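Local coordinates for protein HTH-type transcriptional repressor NemR (Escherichia coli, PDB 4YZE) that represses transcription of the nemRA-gloA operon by binding the NemR box, and takes part in the response to electrophiles and reactive chlorine species such as bleach, at residues E20-Q25 / L33-K38; H49-R52 / A56-V59; A60-H65 / E122-A127. The protein carries 5 engineered substitutions. All coordinates share one frame; numbering follows the deposited sequence.

Interaction 1: residues E20-Q25 / L33-K38; sequences EQLSLQ and LSELLK. Engineered in segment 20-25: Ser-23 (natural residue Cys).
The carboxylate of Glu-35 is the flat group of this contact, and a methyl of Leu-22 stands off one of its faces. Leu-22 CD2 is 3.8 Å from Glu-35 OE2, well out of the carboxylate plane and displaced past that oxygen. The Glu-35 chain is fully extended, with CG anti to the backbone N (chi1 177°), which carries the acid group across to Leu-22. The other methyl makes the remaining contacts between the two segments. Leu-22 CD1 presses on the helix backbone, 3.7 Å from Leu-36 CA. It also meets the Leu-36 side chain, with Leu-22 CD1 and Leu-36 CD2 3.9 Å apart. Leu-22 therefore projects between Glu-35 and Leu-36, near the start of helix 33-40. The two leucines are buried, and Leu-36 also packs on Leu-15 and Thr-18 of helix 10-26. Engineered Ser-23 replaces the natural Cys and takes no part here; its OG bonds to Gly-19 O. In the wild-type protein this position forms a transient interchain disulfide under electrophile stress. Helix 33-40 lies in the predicted helix-turn-helix motif of the TetR-type domain, so the contact joins that motif to helix 10-26. No hydrogen bond crosses it. Its chemistry is burial of leucine methyls, with the Glu-35 charge at the margin, where Arg-26 lies at the distance of a long, weak ion pair.

Interaction 2: residues H49-R52 / A56-V59; sequences HYFR and AFGV
Phe-51 and Phe-57 bring the two backbones closest, with CA atoms 5.7 Å apart. Helix 44-50 has just ended. Phe-51 is the first residue to leave helical geometry and takes an extended conformation. The chain then turns at once into helix 54-79, which holds Ala-56 to Val-59. Early in that helix, Ala-56 N is hydrogen-bonded to Ser-53 OG.

The sharp turn sets the two phenylalanine rings against each other as a T-shaped pair. The edge of Phe-57 points at the face of Phe-51. The planes of the Phe-51 and Phe-57 rings stand at 90°, and their centroids are 5.2 Å apart. Phe-57 CD1 is the atom that touches, 3.7 Å from Phe-51 CE2 and nearer the rim than the centre of the Phe-51 ring. Over the same face, Phe-57 CA lies 3.8 Å from Phe-51 CD1, so the ring also leans on the helix backbone. Both rings are buried, and both pack on Leu-16 of helix 10-26.

Arg-52 makes the outer part of the contact. Its chain bends at chi3 (54°) and lays the guanidinium flat over the Ala-56 methyl. Ala-56 CB sits over the centre of that group, 3.8 Å from Arg-52 CZ. The polar end is engaged separately, because Arg-52 NH1 forms a salt bridge with Glu-55.

The contact thus joins the end of the predicted helix-turn-helix motif to the next helix. Inside lies a directional aromatic pair; outside, a charged group covers a methyl with its face while its NH1 pairs with an acid.

Interaction 3: residues A60-H65 / E122-A127; sequences AMLERH and EDMRSA
Leu-62 and Met-124 both carry CG anti to the carbonyl carbon, with chi1 of -74° and -70°. This sends each side chain into the gap between the two helices. The Met-124 chain then bends at chi3 (69°), which swings its end methyl onto Leu-62. Met-124 CE comes to 3.6 Å from Leu-62 CD1 and also approaches Leu-62 CG. The two side chains cross at about a right angle.

Leu-62 CD1 is the hub of the contact. Besides the methionine methyl, it meets the helix backbone, 3.5 Å from Met-124 O. It also lies 3.9 Å from Ala-127 CB, one turn further along. The small Ala-127 side chain lets the backbones come close: Leu-62 CA and Ala-127 CA are 6.4 Å apart. Ala-127 CB reaches the root of the leucine too, at 4.0 Å from Leu-62 CB. All three residues are buried, and no hydrogen bond links the segments. Arg-125 NH1 bonds to Ile-178 O of the second subunit.

The contact joins helix 54-79, which leaves the DNA-binding domain, to the start of helix 122-148 in the C-terminal domain. The side chains of Leu-62 and Cys-108, the residue central to the response to reactive chlorine species, are about 10 Å apart. Leu-62 also packs on Leu-109 and Leu-113 of helix 109-114. On the side of helix 10-26, Met-61 rests on engineered Ser-23, and both Met-61 and Met-124 touch Phe-28 in the following loop.

In the fold
The three contacts follow one another along the chain. Interactions 1 and 2 lie in the TetR-type DNA-binding domain, with centres about 13 Å apart, and do not touch. Interaction 1 ties helix 10-26 to helix 33-40; interaction 2 ties the end of helix 44-50 to helix 54-79. Interaction 3 uses the same long helix and joins it to helix 122-148. Its centre is about 11 Å from that of interaction 2. Phe-51 packs on Ala-60, and Gly-58 on Met-124. Interactions 1 and 3 have centres about 16 Å apart but meet through a probable hydrogen bond between Glu-20 and His-65. Helix 54-79 thus connects the DNA-binding helices with the C-terminal domain, which holds Cys-108.

Interaction 1: residues E20-Q25 / L33-K38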
loop_
_atom_site.group_PDB
_atom_site.type_symbol
_atom_site.label_atom_id
_atom_site.label_comp_id
_atom_site.label_asym_id
_atom_site.label_seq_id
_atom_site.Cartn_x
_atom_site.Cartn_y
_atom_site.Cartn_z
ATOM N N GLU A 20 12.246 16.410 0.100
ATOM C CA GLU A 20 11.917 15.047 0.507
ATOM C C GLU A 20 11.263 15.042 1.889
ATOM O O GLU A 20 10.196 14.451 2.062
ATOM C CB GLU A 20 13.145 14.127 0.451
ATOM C CG GLU A 20 12.866 12.698 0.932
ATOM C CD GLU A 20 13.935 11.704 0.528
ATOM O OE1 GLU A 20 13.873 10.553 1.009
ATOM O OE2 GLU A 20 14.827 12.060 -0.277
ATOM N N GLN A 21 11.881 15.726 2.853
ATOM C CA GLN A 21 11.326 15.816 4.204
ATOM C C GLN A 21 9.886 16.338 4.192
ATOM O O GLN A 21 9.007 15.769 4.845
ATOM C CB GLN A 21 12.209 16.692 5.108
ATOM N N LEU A 22 9.647 17.407 3.433
ATOM C CA LEU A 22 8.318 18.022 3.358
ATOM C C LEU A 22 7.280 17.151 2.640
ATOM O O LEU A 22 6.136 17.053 3.097
ATOM C CB LEU A 22 8.398 19.399 2.689
ATOM C CG LEU A 22 8.979 20.555 3.496
ATOM C CD1 LEU A 22 9.129 21.786 2.600
ATOM C CD2 LEU A 22 8.081 20.865 4.688
ATOM N N SER A 23 7.670 16.551 1.510
ATOM C CA SER A 23 6.815 15.613 0.783
ATOM C C SER A 23 6.398 14.475 1.703
ATOM O O SER A 23 5.239 14.052 1.706
ATOM C CB SER A 23 7.554 15.021 -0.421
ATOM O OG SER A 23 7.714 15.966 -1.462
ATOM N N LEU A 24 7.359 13.986 2.482
ATOM C CA LEU A 24 7.133 12.841 3.354
ATOM C C LEU A 24 6.137 13.218 4.442
ATOM O O LEU A 24 5.339 12.385 4.881
ATOM C CB LEU A 24 8.457 12.374 3.969
ATOM C CG LEU A 24 8.427 11.166 4.904
ATOM C CD1 LEU A 24 7.822 9.972 4.193
ATOM C CD2 LEU A 24 9.819 10.831 5.415
ATOM N N GLN A 25 6.178 14.486 4.851
ATOM C CA GLN A 25 5.333 14.985 5.923
ATOM C C GLN A 25 3.912 15.286 5.464
ATOM O O GLN A 25 2.954 15.021 6.194
ATOM C CB GLN A 25 5.937 16.256 6.531
ATOM C CG GLN A 25 7.011 16.029 7.586
ATOM C CD GLN A 25 7.337 17.300 8.369
ATOM O OE1 GLN A 25 7.266 18.414 7.835
ATOM N NE2 GLN A 25 7.684 17.138 9.645
ATOM N N LEU A 33 5.617 25.423 -3.241
ATOM C CA LEU A 33 6.935 26.003 -3.491
ATOM C C LEU A 33 7.428 26.963 -2.397
ATOM O O LEU A 33 8.531 26.791 -1.869
ATOM C CB LEU A 33 6.940 26.726 -4.835
ATOM C CG LEU A 33 7.959 26.280 -5.882
ATOM C CD1 LEU A 33 8.188 27.420 -6.874
ATOM C CD2 LEU A 33 9.275 25.816 -5.252
ATOM N N SER A 34 6.631 27.978 -2.059
ATOM C CA SER A 34 7.073 28.952 -1.068
ATOM C C SER A 34 7.384 28.290 0.273
ATOM O O SER A 34 8.318 28.693 0.965
ATOM C CB SER A 34 6.065 30.104 -0.905
ATOM O OG SER A 34 4.816 29.641 -0.421
ATOM N N GLU A 35 6.621 27.265 0.632
ATOM C CA GLU A 35 6.918 26.512 1.844
ATOM C C GLU A 35 8.293 25.855 1.710
ATOM O O GLU A 35 9.115 25.886 2.633
ATOM C CB GLU A 35 5.834 25.465 2.101
ATOM C CG GLU A 35 6.100 24.575 3.311
ATOM C CD GLU A 35 4.982 23.573 3.550
ATOM O OE1 GLU A 35 4.141 23.396 2.640
ATOM O OE2 GLU A 35 4.943 22.970 4.648
ATOM N N LEU A 36 8.541 25.276 0.543
ATOM C CA LEU A 36 9.817 24.635 0.264
ATOM C C LEU A 36 10.970 25.635 0.363
ATOM O O LEU A 36 11.968 25.368 1.035
ATOM C CB LEU A 36 9.780 23.988 -1.118
ATOM C CG LEU A 36 10.948 23.115 -1.586
ATOM C CD1 LEU A 36 12.014 23.927 -2.295
ATOM C CD2 LEU A 36 11.558 22.345 -0.424
ATOM N N LEU A 37 10.831 26.788 -0.294
ATOM C CA LEU A 37 11.933 27.741 -0.351
ATOM C C LEU A 37 12.208 28.378 1.007
ATOM O O LEU A 37 13.360 28.628 1.360
ATOM C CB LEU A 37 11.661 28.828 -1.387
ATOM C CG LEU A 37 11.361 28.416 -2.820
ATOM C CD1 LEU A 37 11.124 29.657 -3.667
ATOM C CD2 LEU A 37 12.485 27.582 -3.397
ATOM N N LYS A 38 11.153 28.650 1.765
ATOM C CA LYS A 38 11.314 29.283 3.070
ATOM C C LYS A 38 11.966 28.309 4.044
ATOM O O LYS A 38 12.790 28.698 4.867
ATOM C CB LYS A 38 9.968 29.772 3.611
#

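Interaction 2: residues H49-R52 / A56-V59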
loop_
_atom_site.group_PDB
_atom_site.type_symbol
_atom_site.label_atom_id
_atom_site.label_comp_id
_atom_site.label_asym_id
_atom_site.label_seq_id
_atom_site.Cartn_x
_atom_site.Cartn_y
_atom_site.Cartn_z
ATOM N N HIS A 49 16.929 28.496 -11.086
ATOM C CA HIS A 49 18.224 28.256 -11.724
ATOM C C HIS A 49 18.549 26.750 -11.791
ATOM O O HIS A 49 19.198 26.279 -12.727
ATOM C CB HIS A 49 19.335 29.015 -10.982
ATOM C CG HIS A 49 20.722 28.593 -11.363
ATOM N ND1 HIS A 49 21.559 27.918 -10.499
ATOM C CD2 HIS A 49 21.417 28.745 -12.515
ATOM C CE1 HIS A 49 22.709 27.672 -11.103
ATOM N NE2 HIS A 49 22.648 28.164 -12.328
ATOM N N TYR A 50 18.096 25.998 -10.794
ATOM C CA TYR A 50 18.394 24.570 -10.733
ATOM C C TYR A 50 17.300 23.726 -11.365
ATOM O O TYR A 50 17.572 22.706 -11.995
ATOM C CB TYR A 50 18.623 24.124 -9.287
ATOM C CG TYR A 50 19.860 24.722 -8.672
ATOM C CD1 TYR A 50 21.108 24.506 -9.238
ATOM C CD2 TYR A 50 19.786 25.501 -7.528
ATOM C CE1 TYR A 50 22.246 25.055 -8.686
ATOM C CE2 TYR A 50 20.921 26.049 -6.965
ATOM C CZ TYR A 50 22.146 25.824 -7.552
ATOM O OH TYR A 50 23.279 26.367 -7.002
ATOM N N PHE A 51 16.060 24.155 -11.189
ATOM C CA PHE A 51 14.930 23.348 -11.606
ATOM C C PHE A 51 13.951 24.199 -12.386
ATOM O O PHE A 51 13.591 25.293 -11.952
ATOM C CB PHE A 51 14.255 22.724 -10.380
ATOM C CG PHE A 51 15.193 21.922 -9.524
ATOM C CD1 PHE A 51 15.555 20.633 -9.892
ATOM C CD2 PHE A 51 15.713 22.453 -8.359
ATOM C CE1 PHE A 51 16.420 19.890 -9.112
ATOM C CE2 PHE A 51 16.580 21.715 -7.570
ATOM C CZ PHE A 51 16.930 20.436 -7.946
ATOM N N ARG A 52 13.540 23.685 -13.541
ATOM C CA ARG A 52 12.578 24.354 -14.413
ATOM C C ARG A 52 11.269 24.634 -13.688
ATOM O O ARG A 52 10.648 25.683 -13.888
ATOM C CB ARG A 52 12.322 23.504 -15.666
ATOM C CG ARG A 52 10.853 23.368 -16.059
ATOM C CD ARG A 52 10.679 22.540 -17.325
ATOM N NE ARG A 52 11.333 21.241 -17.211
ATOM C CZ ARG A 52 10.707 20.093 -16.958
ATOM N NH1 ARG A 52 9.390 20.066 -16.791
ATOM N NH2 ARG A 52 11.404 18.969 -16.878
ATOM N N ALA A 56 9.689 19.317 -12.201
ATOM C CA ALA A 56 11.054 18.901 -12.521
ATOM C C ALA A 56 11.800 18.524 -11.237
ATOM O O ALA A 56 12.501 17.501 -11.161
ATOM C CB ALA A 56 11.780 20.017 -13.271
ATOM N N PHE A 57 11.616 19.363 -10.226
ATOM C CA PHE A 57 12.190 19.156 -8.918
ATOM C C PHE A 57 11.789 17.809 -8.294
ATOM O O PHE A 57 12.629 17.095 -7.718
ATOM C CB PHE A 57 11.755 20.302 -8.011
ATOM C CG PHE A 57 12.125 20.098 -6.593
ATOM C CD1 PHE A 57 13.401 20.410 -6.152
ATOM C CD2 PHE A 57 11.206 19.590 -5.697
ATOM C CE1 PHE A 57 13.756 20.228 -4.831
ATOM C CE2 PHE A 57 11.548 19.398 -4.375
ATOM C CZ PHE A 57 12.827 19.718 -3.940
ATOM N N GLY A 58 10.502 17.477 -8.390
ATOM C CA GLY A 58 10.003 16.210 -7.886
ATOM C C GLY A 58 10.683 15.002 -8.521
ATOM O O GLY A 58 10.994 14.041 -7.828
ATOM N N VAL A 59 10.902 15.050 -9.835
ATOM C CA VAL A 59 11.577 13.955 -10.529
ATOM C C VAL A 59 12.997 13.790 -9.989
ATOM O O VAL A 59 13.411 12.678 -9.644
ATOM C CB VAL A 59 11.652 14.175 -12.041
ATOM C CG1 VAL A 59 12.232 12.924 -12.727
ATOM C CG2 VAL A 59 10.278 14.476 -12.598
#

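Interaction 3: residues A60-H65 / E122-A127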
loop_
_atom_site.group_PDB
_atom_site.type_symbol
_atom_site.label_atom_id
_atom_site.label_comp_id
_atom_site.label_asym_id
_atom_site.label_seq_id
_atom_site.Cartn_x
_atom_site.Cartn_y
_atom_site.Cartn_z
ATOM N N ALA A 60 13.731 14.902 -9.921
ATOM C CA ALA A 60 15.072 14.914 -9.358
ATOM C C ALA A 60 15.065 14.422 -7.907
ATOM O O ALA A 60 15.945 13.638 -7.505
ATOM C CB ALA A 60 15.677 16.308 -9.455
ATOM N N MET A 61 14.077 14.874 -7.133
ATOM C CA MET A 61 13.921 14.435 -5.749
ATOM C C MET A 61 13.769 12.919 -5.673
ATOM O O MET A 61 14.484 12.249 -4.921
ATOM C CB MET A 61 12.702 15.093 -5.113
ATOM C CG MET A 61 12.423 14.649 -3.673
ATOM S SD MET A 61 10.920 15.422 -2.984
ATOM C CE MET A 61 9.649 14.425 -3.797
ATOM N N LEU A 62 12.846 12.378 -6.461
ATOM C CA LEU A 62 12.584 10.945 -6.410
ATOM C C LEU A 62 13.816 10.181 -6.857
ATOM O O LEU A 62 14.190 9.189 -6.225
ATOM C CB LEU A 62 11.385 10.573 -7.280
ATOM C CG LEU A 62 10.008 10.953 -6.742
ATOM C CD1 LEU A 62 8.911 10.521 -7.706
ATOM C CD2 LEU A 62 9.794 10.302 -5.408
ATOM N N GLU A 63 14.445 10.641 -7.939
ATOM C CA GLU A 63 15.608 9.944 -8.490
ATOM C C GLU A 63 16.708 9.915 -7.450
ATOM O O GLU A 63 17.370 8.900 -7.279
ATOM C CB GLU A 63 16.093 10.601 -9.790
ATOM C CG GLU A 63 15.210 10.294 -10.996
ATOM C CD GLU A 63 15.544 11.147 -12.209
ATOM O OE1 GLU A 63 16.411 12.039 -12.093
ATOM O OE2 GLU A 63 14.934 10.925 -13.279
ATOM N N ARG A 64 16.875 11.022 -6.732
ATOM C CA ARG A 64 17.842 11.080 -5.654
ATOM C C ARG A 64 17.466 10.054 -4.592
ATOM O O ARG A 64 18.282 9.222 -4.208
ATOM C CB ARG A 64 17.907 12.489 -5.044
ATOM C CG ARG A 64 18.702 12.569 -3.741
ATOM C CD ARG A 64 18.995 14.019 -3.348
ATOM N NE ARG A 64 19.775 14.136 -2.114
ATOM C CZ ARG A 64 19.252 14.079 -0.891
ATOM N NH1 ARG A 64 17.946 13.885 -0.731
ATOM N NH2 ARG A 64 20.030 14.200 0.178
ATOM N N HIS A 65 16.219 10.105 -4.140
ATOM C CA HIS A 65 15.740 9.196 -3.111
ATOM C C HIS A 65 15.912 7.716 -3.485
ATOM O O HIS A 65 16.345 6.915 -2.663
ATOM C CB HIS A 65 14.270 9.472 -2.827
ATOM C CG HIS A 65 13.607 8.409 -2.014
ATOM N ND1 HIS A 65 13.606 8.422 -0.637
ATOM C CD2 HIS A 65 12.921 7.302 -2.380
ATOM C CE1 HIS A 65 12.947 7.368 -0.188
ATOM N NE2 HIS A 65 12.518 6.675 -1.227
ATOM N N GLU A 122 3.548 12.132 -15.461
ATOM C CA GLU A 122 4.034 10.838 -15.907
ATOM C C GLU A 122 5.501 10.720 -15.517
ATOM O O GLU A 122 5.940 9.645 -15.101
ATOM C CB GLU A 122 3.836 10.638 -17.416
ATOM C CG GLU A 122 4.662 9.494 -18.030
ATOM C CD GLU A 122 4.458 8.117 -17.351
ATOM O OE1 GLU A 122 3.385 7.853 -16.755
ATOM O OE2 GLU A 122 5.385 7.279 -17.425
ATOM N N ASP A 123 6.239 11.832 -15.600
ATOM C CA ASP A 123 7.654 11.800 -15.245
ATOM C C ASP A 123 7.857 11.320 -13.801
ATOM O O ASP A 123 8.751 10.505 -13.542
ATOM C CB ASP A 123 8.327 13.147 -15.524
ATOM C CG ASP A 123 7.938 13.704 -16.876
ATOM O OD1 ASP A 123 6.830 13.358 -17.317
ATOM O OD2 ASP A 123 8.717 14.448 -17.513
ATOM N N MET A 124 6.996 11.768 -12.883
ATOM C CA MET A 124 7.110 11.341 -11.484
ATOM C C MET A 124 6.592 9.920 -11.221
ATOM O O MET A 124 7.242 9.147 -10.514
ATOM C CB MET A 124 6.455 12.337 -10.529
ATOM C CG MET A 124 7.204 13.661 -10.412
ATOM S SD MET A 124 6.579 14.662 -9.037
ATOM C CE MET A 124 7.149 13.650 -7.657
ATOM N N ARG A 125 5.428 9.578 -11.770
ATOM C CA ARG A 125 4.919 8.212 -11.652
ATOM C C ARG A 125 5.957 7.230 -12.198
ATOM O O ARG A 125 6.188 6.168 -11.618
ATOM C CB ARG A 125 3.591 8.055 -12.396
ATOM C CG ARG A 125 3.040 6.638 -12.415
ATOM C CD ARG A 125 2.293 6.357 -13.725
ATOM N NE ARG A 125 3.194 6.255 -14.876
ATOM C CZ ARG A 125 3.884 5.159 -15.201
ATOM N NH1 ARG A 125 3.785 4.056 -14.459
ATOM N NH2 ARG A 125 4.674 5.159 -16.278
ATOM N N SER A 126 6.600 7.616 -13.294
ATOM C CA SER A 126 7.599 6.775 -13.936
ATOM C C SER A 126 8.860 6.653 -13.081
ATOM O O SER A 126 9.466 5.582 -13.006
ATOM C CB SER A 126 7.917 7.317 -15.331
ATOM O OG SER A 126 9.064 6.708 -15.897
ATOM N N ALA A 127 9.242 7.741 -12.422
ATOM C CA ALA A 127 10.345 7.689 -11.466
ATOM C C ALA A 127 10.052 6.687 -10.343
ATOM O O ALA A 127 10.957 5.992 -9.881
ATOM C CB ALA A 127 10.621 9.060 -10.884
#